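Local coordinates for protein mannan endo-1,6-alpha-mannosidase (Chaetomium thermophilum, PDB 6RY0) that probably cleaves or transfers alpha-1,6-mannosidic linkages as a calcium-binding family 76 glycosidase, taking part in moving GPI-anchored glycoproteins into the fungal cell wall, at residues Q359-W373 with D384-A398. Sequence-based numbering, arbitrary orientation.
Sequences QCVGPPTGRRCGFYW and DHTSGAGEAMSVLAA. With CA (calcium ion), chain C.
W373 reaches along V395 from the other direction, the CZ2 corner of its indole 3.6 Å from CG2 of the valine, while A398 CB approaches CH2. V395 also meets the C360–C369 disulfide: its CG1, anti to the backbone N (chi1 -180°), lies 3.7 Å from C360 SG, and its CG2 lies 3.8 Å from C369 SG. The valine is thus wedged between sulfur and indole. The indole is fixed from its own loop, NE1 donating in the ring plane to G370 O (3.2 Å). With an alanine at W373, V395 CG2 and A398 CB would probably face a gap and G370 O would lose the indole N-H. One helical turn before V395, E391 lays its CB against C369 O; its CG, beside the backbone N (chi1 -64°), comes 3.7 Å from F371 CB. Toward the calcium end, Y372 OH donates to the syn lone pair of D384 OD2 (2.6 Å), ring and carboxylate planes 31° apart. The extended R368 sends NH2 to S387 O (3.0 Å), above the carbonyl plane, while its NH1 forms a salt bridge with D380. Next to these polar links, H385 O and D73 bind calcium. The contact therefore joins the disulfide-braced loop 359-373 to helix 389-401 through an apolar patch, and two hydrogen bonds, the Y372 one short, the R368 one bent, tie the loop to the residues around H385.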
ATOM      1  N   GLN A 359      19.554   8.084   9.772  1.00  8.43           N
ATOM      2  CA  GLN A 359      19.861   6.843  10.434  1.00  8.60           C
ATOM      3  C   GLN A 359      20.246   5.720   9.493  1.00  8.11           C
ATOM      4  O   GLN A 359      20.535   4.618   9.964  1.00  9.04           O
ATOM      5  CB  GLN A 359      18.766   6.425  11.428  1.00  9.12           C
ATOM      6  CG  GLN A 359      17.388   6.183  10.825  1.00  8.80           C
ATOM      7  CD  GLN A 359      17.257   4.836  10.128  1.00  8.43           C
ATOM      8  OE1 GLN A 359      17.483   3.776  10.728  1.00  8.90           O
ATOM      9  NE2 GLN A 359      16.892   4.864   8.862  1.00  8.37           N
ATOM     10  N   CYS A 360      20.344   5.985   8.185  1.00  7.99           N
ATOM     11  CA  CYS A 360      20.847   4.983   7.245  1.00  8.13           C
ATOM     12  C   CYS A 360      22.370   5.064   7.208  1.00  8.34           C
ATOM     13  O   CYS A 360      22.975   5.541   6.245  1.00  8.83           O
ATOM     14  CB  CYS A 360      20.271   5.154   5.858  1.00  8.48           C
ATOM     15  SG  CYS A 360      18.498   4.812   5.713  1.00  8.22           S
ATOM     16  N   VAL A 361      22.983   4.579   8.292  1.00  8.72           N
ATOM     17  CA  VAL A 361      24.420   4.671   8.496  1.00  9.21           C
ATOM     18  C   VAL A 361      24.973   3.364   9.049  1.00  9.61           C
ATOM     19  O   VAL A 361      26.110   3.323   9.512  1.00 11.12           O
ATOM     20  CB  VAL A 361      24.787   5.827   9.436  1.00 10.42           C
ATOM     21  CG1 VAL A 361      24.451   7.155   8.788  1.00 11.82           C
ATOM     22  CG2 VAL A 361      24.131   5.691  10.800  1.00 10.69           C
ATOM     23  N   GLY A 362      24.190   2.288   9.030  1.00  9.11           N
ATOM     24  CA  GLY A 362      24.598   1.075   9.704  1.00  9.99           C
ATOM     25  C   GLY A 362      25.680   0.290   9.019  1.00 10.11           C
ATOM     26  O   GLY A 362      25.841   0.333   7.793  1.00  9.87           O
ATOM     27  N   PRO A 363      26.416  -0.491   9.807  1.00 11.33           N
ATOM     28  CA  PRO A 363      27.341  -1.456   9.233  1.00 12.97           C
ATOM     29  C   PRO A 363      26.538  -2.570   8.575  1.00 14.30           C
ATOM     30  O   PRO A 363      25.368  -2.745   8.893  1.00 14.79           O
ATOM     31  CB  PRO A 363      28.096  -1.968  10.453  1.00 14.61           C
ATOM     32  CG  PRO A 363      27.130  -1.884  11.555  1.00 15.58           C
ATOM     33  CD  PRO A 363      26.275  -0.651  11.264  1.00 13.59           C
ATOM     34  N   PRO A 364      27.138  -3.326   7.664  1.00 16.34           N
ATOM     35  CA  PRO A 364      28.548  -3.307   7.290  1.00 17.03           C
ATOM     36  C   PRO A 364      28.879  -2.330   6.179  1.00 16.41           C
ATOM     37  O   PRO A 364      30.017  -2.246   5.781  1.00 18.09           O
ATOM     38  CB  PRO A 364      28.782  -4.739   6.794  1.00 18.88           C
ATOM     39  CG  PRO A 364      27.430  -5.165   6.239  1.00 19.40           C
ATOM     40  CD  PRO A 364      26.404  -4.475   7.087  1.00 18.23           C
ATOM     41  N   THR A 365      27.879  -1.647   5.645  1.00 13.21           N
ATOM     42  CA  THR A 365      28.052  -0.858   4.431  1.00 11.94           C
ATOM     43  C   THR A 365      28.291   0.624   4.718  1.00 11.21           C
ATOM     44  O   THR A 365      28.696   1.350   3.817  1.00 12.13           O
ATOM     45  CB  THR A 365      26.813  -0.958   3.570  1.00 11.62           C
ATOM     46  OG1 THR A 365      25.734  -0.464   4.373  1.00 10.47           O
ATOM     47  CG2 THR A 365      26.544  -2.407   3.122  1.00 13.38           C
ATOM     48  N   GLY A 366      27.975   1.063   5.933  1.00 10.46           N
ATOM     49  CA  GLY A 366      27.952   2.481   6.276  1.00 10.61           C
ATOM     50  C   GLY A 366      26.688   3.201   5.817  1.00  9.34           C
ATOM     51  O   GLY A 366      26.570   4.400   6.020  1.00  9.40           O
ATOM     52  N   ARG A 367      25.739   2.469   5.234  1.00  8.84           N
ATOM     53  CA  ARG A 367      24.513   3.077   4.727  1.00  8.55           C
ATOM     54  C   ARG A 367      23.308   2.196   4.999  1.00  8.28           C
ATOM     55  O   ARG A 367      22.224   2.470   4.479  1.00  8.42           O
ATOM     56  CB  ARG A 367      24.636   3.381   3.235  1.00  9.09           C
ATOM     57  CG  ARG A 367      24.699   2.146   2.359  1.00  9.22           C
ATOM     58  CD  ARG A 367      25.087   2.486   0.927  1.00  9.19           C
ATOM     59  NE  ARG A 367      24.846   1.362   0.069  1.00  9.39           N
ATOM     60  CZ  ARG A 367      25.380   1.165  -1.131  1.00  9.45           C
ATOM     61  NH1 ARG A 367      26.318   1.961  -1.609  1.00  9.75           N
ATOM     62  NH2 ARG A 367      24.952   0.146  -1.868  1.00  9.93           N
ATOM     63  N   ARG A 368      23.449   1.166   5.825  1.00  8.43           N
ATOM     64  CA  ARG A 368      22.323   0.272   6.071  1.00  8.59           C
ATOM     65  C   ARG A 368      21.237   1.038   6.824  1.00  8.18           C
ATOM     66  O   ARG A 368      21.520   1.802   7.743  1.00  8.47           O
ATOM     67  CB  ARG A 368      22.780  -0.964   6.843  1.00  9.98           C
ATOM     68  CG  ARG A 368      21.717  -2.046   7.070  1.00 11.79           C
ATOM     69  CD  ARG A 368      22.283  -3.257   7.855  1.00 15.04           C
ATOM     70  NE  ARG A 368      21.255  -4.267   7.995  1.00 16.71           N
ATOM     71  CZ  ARG A 368      21.131  -5.214   8.905  1.00 18.16           C
ATOM     72  NH1 ARG A 368      21.912  -5.311   9.968  1.00 21.38           N
ATOM     73  NH2 ARG A 368      20.060  -6.013   8.775  1.00 17.93           N
ATOM     74  N   CYS A 369      19.981   0.782   6.453  1.00  8.08           N
ATOM     75  CA  CYS A 369      18.838   1.498   7.011  1.00  8.26           C
ATOM     76  C   CYS A 369      18.118   0.691   8.082  1.00  8.12           C
ATOM     77  O   CYS A 369      17.763  -0.464   7.891  1.00  9.12           O
ATOM     78  CB  CYS A 369      17.839   1.834   5.906  1.00  8.44           C
ATOM     79  SG  CYS A 369      18.404   3.041   4.671  1.00  8.27           S
ATOM     80  N   GLY A 370      17.831   1.386   9.180  1.00  8.40           N
ATOM     81  CA  GLY A 370      16.927   0.880  10.195  1.00  8.55           C
ATOM     82  C   GLY A 370      15.574   1.567  10.128  1.00  7.78           C
ATOM     83  O   GLY A 370      15.222   2.230   9.148  1.00  8.15           O
ATOM     84  N   PHE A 371      14.807   1.350  11.192  1.00  8.05           N
ATOM     85  CA  PHE A 371      13.404   1.705  11.277  1.00  7.98           C
ATOM     86  C   PHE A 371      13.127   2.904  12.153  1.00  7.88           C
ATOM     87  O   PHE A 371      12.088   3.563  11.996  1.00  8.21           O
ATOM     88  CB  PHE A 371      12.632   0.534  11.875  1.00  7.69           C
ATOM     89  CG  PHE A 371      11.140   0.744  11.943  1.00  8.01           C
ATOM     90  CD1 PHE A 371      10.388   0.842  10.780  1.00  8.15           C
ATOM     91  CD2 PHE A 371      10.489   0.821  13.163  1.00  9.26           C
ATOM     92  CE1 PHE A 371       9.025   0.998  10.837  1.00  8.55           C
ATOM     93  CE2 PHE A 371       9.118   0.966  13.210  1.00  9.36           C
ATOM     94  CZ  PHE A 371       8.394   1.077  12.046  1.00  8.84           C
ATOM     95  N   TYR A 372      13.989   3.167  13.129  1.00  8.07           N
ATOM     96  CA  TYR A 372      13.649   4.063  14.242  1.00  8.41           C
ATOM     97  C   TYR A 372      14.092   5.470  13.893  1.00  8.42           C
ATOM     98  O   TYR A 372      15.025   6.057  14.484  1.00  9.34           O
ATOM     99  CB  TYR A 372      14.259   3.509  15.559  1.00  9.22           C
ATOM    100  CG  TYR A 372      13.659   2.147  15.910  1.00  8.86           C
ATOM    101  CD1 TYR A 372      14.177   0.993  15.362  1.00  9.47           C
ATOM    102  CD2 TYR A 372      12.561   2.032  16.741  1.00  9.52           C
ATOM    103  CE1 TYR A 372      13.630  -0.244  15.619  1.00  9.43           C
ATOM    104  CE2 TYR A 372      11.994   0.798  17.013  1.00  9.97           C
ATOM    105  CZ  TYR A 372      12.526  -0.339  16.442  1.00 10.16           C
ATOM    106  OH  TYR A 372      11.954  -1.549  16.726  1.00 11.36           O
ATOM    107  N   TRP A 373      13.412   6.039  12.898  1.00  8.17           N
ATOM    108  CA  TRP A 373      13.834   7.309  12.333  1.00  8.40           C
ATOM    109  C   TRP A 373      13.764   8.439  13.360  1.00  8.12           C
ATOM    110  O   TRP A 373      14.692   9.236  13.491  1.00  9.32           O
ATOM    111  CB  TRP A 373      13.003   7.657  11.097  1.00  8.19           C
ATOM    112  CG  TRP A 373      12.969   6.621  10.019  1.00  8.19           C
ATOM    113  CD1 TRP A 373      13.701   5.470   9.916  1.00  7.99           C
ATOM    114  CD2 TRP A 373      12.114   6.656   8.877  1.00  7.97           C
ATOM    115  NE1 TRP A 373      13.347   4.783   8.772  1.00  8.48           N
ATOM    116  CE2 TRP A 373      12.369   5.486   8.119  1.00  8.38           C
ATOM    117  CE3 TRP A 373      11.176   7.573   8.404  1.00  8.60           C
ATOM    118  CZ2 TRP A 373      11.718   5.207   6.921  1.00  8.87           C
ATOM    119  CZ3 TRP A 373      10.518   7.294   7.212  1.00  8.81           C
ATOM    120  CH2 TRP A 373      10.804   6.113   6.487  1.00  9.22           C
ATOM    121  N   ASP A 384      14.298  -6.511  15.389  1.00 11.58           N
ATOM    122  CA  ASP A 384      12.926  -6.843  15.036  1.00 11.30           C
ATOM    123  C   ASP A 384      12.838  -8.127  14.217  1.00 12.17           C
ATOM    124  O   ASP A 384      11.822  -8.417  13.607  1.00 12.86           O
ATOM    125  CB  ASP A 384      12.246  -5.661  14.370  1.00 11.65           C
ATOM    126  CG  ASP A 384      12.071  -4.499  15.327  1.00 12.04           C
ATOM    127  OD1 ASP A 384      11.608  -4.707  16.462  1.00 12.87           O
ATOM    128  OD2 ASP A 384      12.417  -3.357  14.957  1.00 12.16           O
ATOM    129  N   HIS A 385      13.908  -8.921  14.251  1.00 11.77           N
ATOM    130  CA  HIS A 385      13.875 -10.311  13.798  1.00 13.03           C
ATOM    131  C   HIS A 385      13.655 -10.473  12.308  1.00 12.50           C
ATOM    132  O   HIS A 385      13.106 -11.489  11.877  1.00 14.29           O
ATOM    133  CB  HIS A 385      12.820 -11.120  14.575  1.00 15.81           C
ATOM    134  CG  HIS A 385      12.841 -10.848  16.029  1.00 17.62           C
ATOM    135  ND1 HIS A 385      13.831 -11.342  16.846  1.00 19.17           N
ATOM    136  CD2 HIS A 385      12.067 -10.056  16.806  1.00 18.40           C
ATOM    137  CE1 HIS A 385      13.641 -10.907  18.082  1.00 19.72           C
ATOM    138  NE2 HIS A 385      12.576 -10.123  18.084  1.00 19.49           N
ATOM    139  N   THR A 386      14.131  -9.520  11.513  1.00 10.61           N
ATOM    140  CA  THR A 386      14.160  -9.678  10.071  1.00 10.32           C
ATOM    141  C   THR A 386      15.495  -9.209   9.537  1.00  9.60           C
ATOM    142  O   THR A 386      16.264  -8.526  10.223  1.00 10.48           O
ATOM    143  CB  THR A 386      13.025  -8.920   9.312  1.00  9.86           C
ATOM    144  OG1 THR A 386      13.433  -7.582   9.028  1.00  8.92           O
ATOM    145  CG2 THR A 386      11.709  -8.959  10.027  1.00 11.24           C
ATOM    146  N   SER A 387      15.725  -9.516   8.263  1.00  9.53           N
ATOM    147  CA  SER A 387      16.907  -9.064   7.569  1.00  9.30           C
ATOM    148  C   SER A 387      16.909  -7.583   7.239  1.00  8.81           C
ATOM    149  O   SER A 387      17.957  -7.062   6.898  1.00  9.40           O
ATOM    150  CB  SER A 387      17.131  -9.873   6.308  1.00 10.36           C
ATOM    151  OG  SER A 387      16.012  -9.694   5.451  1.00 10.50           O
ATOM    152  N   GLY A 388      15.743  -6.919   7.328  1.00  8.43           N
ATOM    153  CA  GLY A 388      15.660  -5.487   7.125  1.00  8.78           C
ATOM    154  C   GLY A 388      15.070  -5.009   5.812  1.00  8.16           C
ATOM    155  O   GLY A 388      15.233  -3.835   5.470  1.00  8.17           O
ATOM    156  N   ALA A 389      14.366  -5.876   5.085  1.00  8.07           N
ATOM    157  CA  ALA A 389      13.819  -5.457   3.796  1.00  7.67           C
ATOM    158  C   ALA A 389      12.734  -4.409   3.931  1.00  7.28           C
ATOM    159  O   ALA A 389      12.639  -3.525   3.075  1.00  7.71           O
ATOM    160  CB  ALA A 389      13.261  -6.671   3.047  1.00  8.33           C
ATOM    161  N   GLY A 390      11.913  -4.473   4.967  1.00  7.43           N
ATOM    162  CA  GLY A 390      10.856  -3.486   5.093  1.00  7.31           C
ATOM    163  C   GLY A 390      11.384  -2.107   5.399  1.00  7.08           C
ATOM    164  O   GLY A 390      10.874  -1.107   4.873  1.00  7.39           O
ATOM    165  N   GLU A 391      12.423  -2.043   6.233  1.00  7.04           N
ATOM    166  CA  GLU A 391      13.078  -0.784   6.535  1.00  7.30           C
ATOM    167  C   GLU A 391      13.674  -0.175   5.272  1.00  6.88           C
ATOM    168  O   GLU A 391      13.556   1.025   5.014  1.00  7.21           O
ATOM    169  CB  GLU A 391      14.181  -1.005   7.591  1.00  7.56           C
ATOM    170  CG  GLU A 391      13.687  -1.472   8.963  1.00  8.36           C
ATOM    171  CD  GLU A 391      13.569  -2.965   9.148  1.00  8.05           C
ATOM    172  OE1 GLU A 391      13.281  -3.706   8.177  1.00  8.57           O
ATOM    173  OE2 GLU A 391      13.726  -3.381  10.320  1.00  9.51           O
ATOM    174  N   ALA A 392      14.339  -1.011   4.480  1.00  6.89           N
ATOM    175  CA  ALA A 392      14.922  -0.570   3.220  1.00  6.87           C
ATOM    176  C   ALA A 392      13.849  -0.072   2.268  1.00  7.01           C
ATOM    177  O   ALA A 392      14.013   0.943   1.583  1.00  7.01           O
ATOM    178  CB  ALA A 392      15.726  -1.699   2.613  1.00  7.78           C
ATOM    179  N   MET A 393      12.727  -0.789   2.211  0.53  6.72           N
ATOM    180  CA  MET A 393      11.620  -0.402   1.335  0.53  6.71           C
ATOM    181  C   MET A 393      11.045   0.953   1.767  0.53  6.56           C
ATOM    182  O   MET A 393      10.718   1.802   0.931  0.53  6.77           O
ATOM    183  CB  MET A 393      10.535  -1.482   1.389  0.53  7.61           C
ATOM    184  CG  MET A 393       9.480  -1.352   0.275  0.53  8.39           C
ATOM    185  SD  MET A 393       8.051  -2.443   0.438  0.53  9.32           S
ATOM    186  CE  MET A 393       8.862  -4.017   0.611  0.53 10.12           C
ATOM    187  N   SER A 394      10.909   1.134   3.083  1.00  6.34           N
ATOM    188  CA  SER A 394      10.350   2.361   3.603  1.00  6.62           C
ATOM    189  C   SER A 394      11.231   3.566   3.344  1.00  6.62           C
ATOM    190  O   SER A 394      10.702   4.639   3.014  1.00  6.83           O
ATOM    191  CB  SER A 394      10.011   2.214   5.089  1.00  7.04           C
ATOM    192  OG  SER A 394       8.909   1.341   5.242  1.00  7.61           O
ATOM    193  N   VAL A 395      12.555   3.434   3.486  1.00  6.32           N
ATOM    194  CA  VAL A 395      13.414   4.565   3.184  1.00  6.42           C
ATOM    195  C   VAL A 395      13.422   4.850   1.677  1.00  6.57           C
ATOM    196  O   VAL A 395      13.382   6.008   1.268  1.00  6.81           O
ATOM    197  CB  VAL A 395      14.833   4.384   3.728  1.00  6.89           C
ATOM    198  CG1 VAL A 395      15.685   5.603   3.390  1.00  7.54           C
ATOM    199  CG2 VAL A 395      14.778   4.158   5.237  1.00  7.18           C
ATOM    200  N   LEU A 396      13.471   3.804   0.852  1.00  6.44           N
ATOM    201  CA  LEU A 396      13.373   3.991  -0.591  1.00  6.92           C
ATOM    202  C   LEU A 396      12.115   4.791  -0.959  1.00  6.48           C
ATOM    203  O   LEU A 396      12.164   5.732  -1.759  1.00  6.95           O
ATOM    204  CB  LEU A 396      13.387   2.648  -1.301  1.00  6.55           C
ATOM    205  CG  LEU A 396      13.109   2.669  -2.814  1.00  7.05           C
ATOM    206  CD1 LEU A 396      14.139   3.479  -3.548  1.00  8.12           C
ATOM    207  CD2 LEU A 396      13.076   1.244  -3.338  1.00  7.75           C
ATOM    208  N   ALA A 397      10.983   4.408  -0.374  1.00  6.54           N
ATOM    209  CA  ALA A 397       9.724   5.090  -0.620  1.00  6.73           C
ATOM    210  C   ALA A 397       9.779   6.557  -0.199  1.00  6.47           C
ATOM    211  O   ALA A 397       9.357   7.448  -0.935  1.00  7.27           O
ATOM    212  CB  ALA A 397       8.619   4.363   0.151  1.00  7.45           C
ATOM    213  N   ALA A 398      10.304   6.814   0.991  1.00  6.57           N
ATOM    214  CA  ALA A 398      10.347   8.180   1.510  1.00  7.04           C
ATOM    215  C   ALA A 398      11.244   9.069   0.668  1.00  7.00           C
ATOM    216  O   ALA A 398      10.900  10.214   0.373  1.00  7.79           O
ATOM    217  CB  ALA A 398      10.797   8.186   2.971  1.00  7.63           C
TER
HETATM  218 CA    CA C 502      12.933 -13.832  11.154  0.54 10.70          CA
HETATM  219  O   HOH W   1      19.375  -4.572   6.471  1.00 20.09           O
HETATM  220  O   HOH W   2      18.972  -8.865  10.456  1.00 25.72           O
HETATM  221  O   HOH W   3      17.606  -2.516   6.028  1.00  9.73           O
HETATM  222  O   HOH W   4      11.089 -15.102  10.345  1.00 27.42           O
HETATM  223  O   HOH W   5      13.875 -15.652   9.764  1.00 34.48           O
HETATM  224  O   HOH W   6      15.185 -13.691  11.109  1.00 23.49           O
HETATM  225  O   HOH W   7      10.986 -13.264  11.609  1.00 28.21           O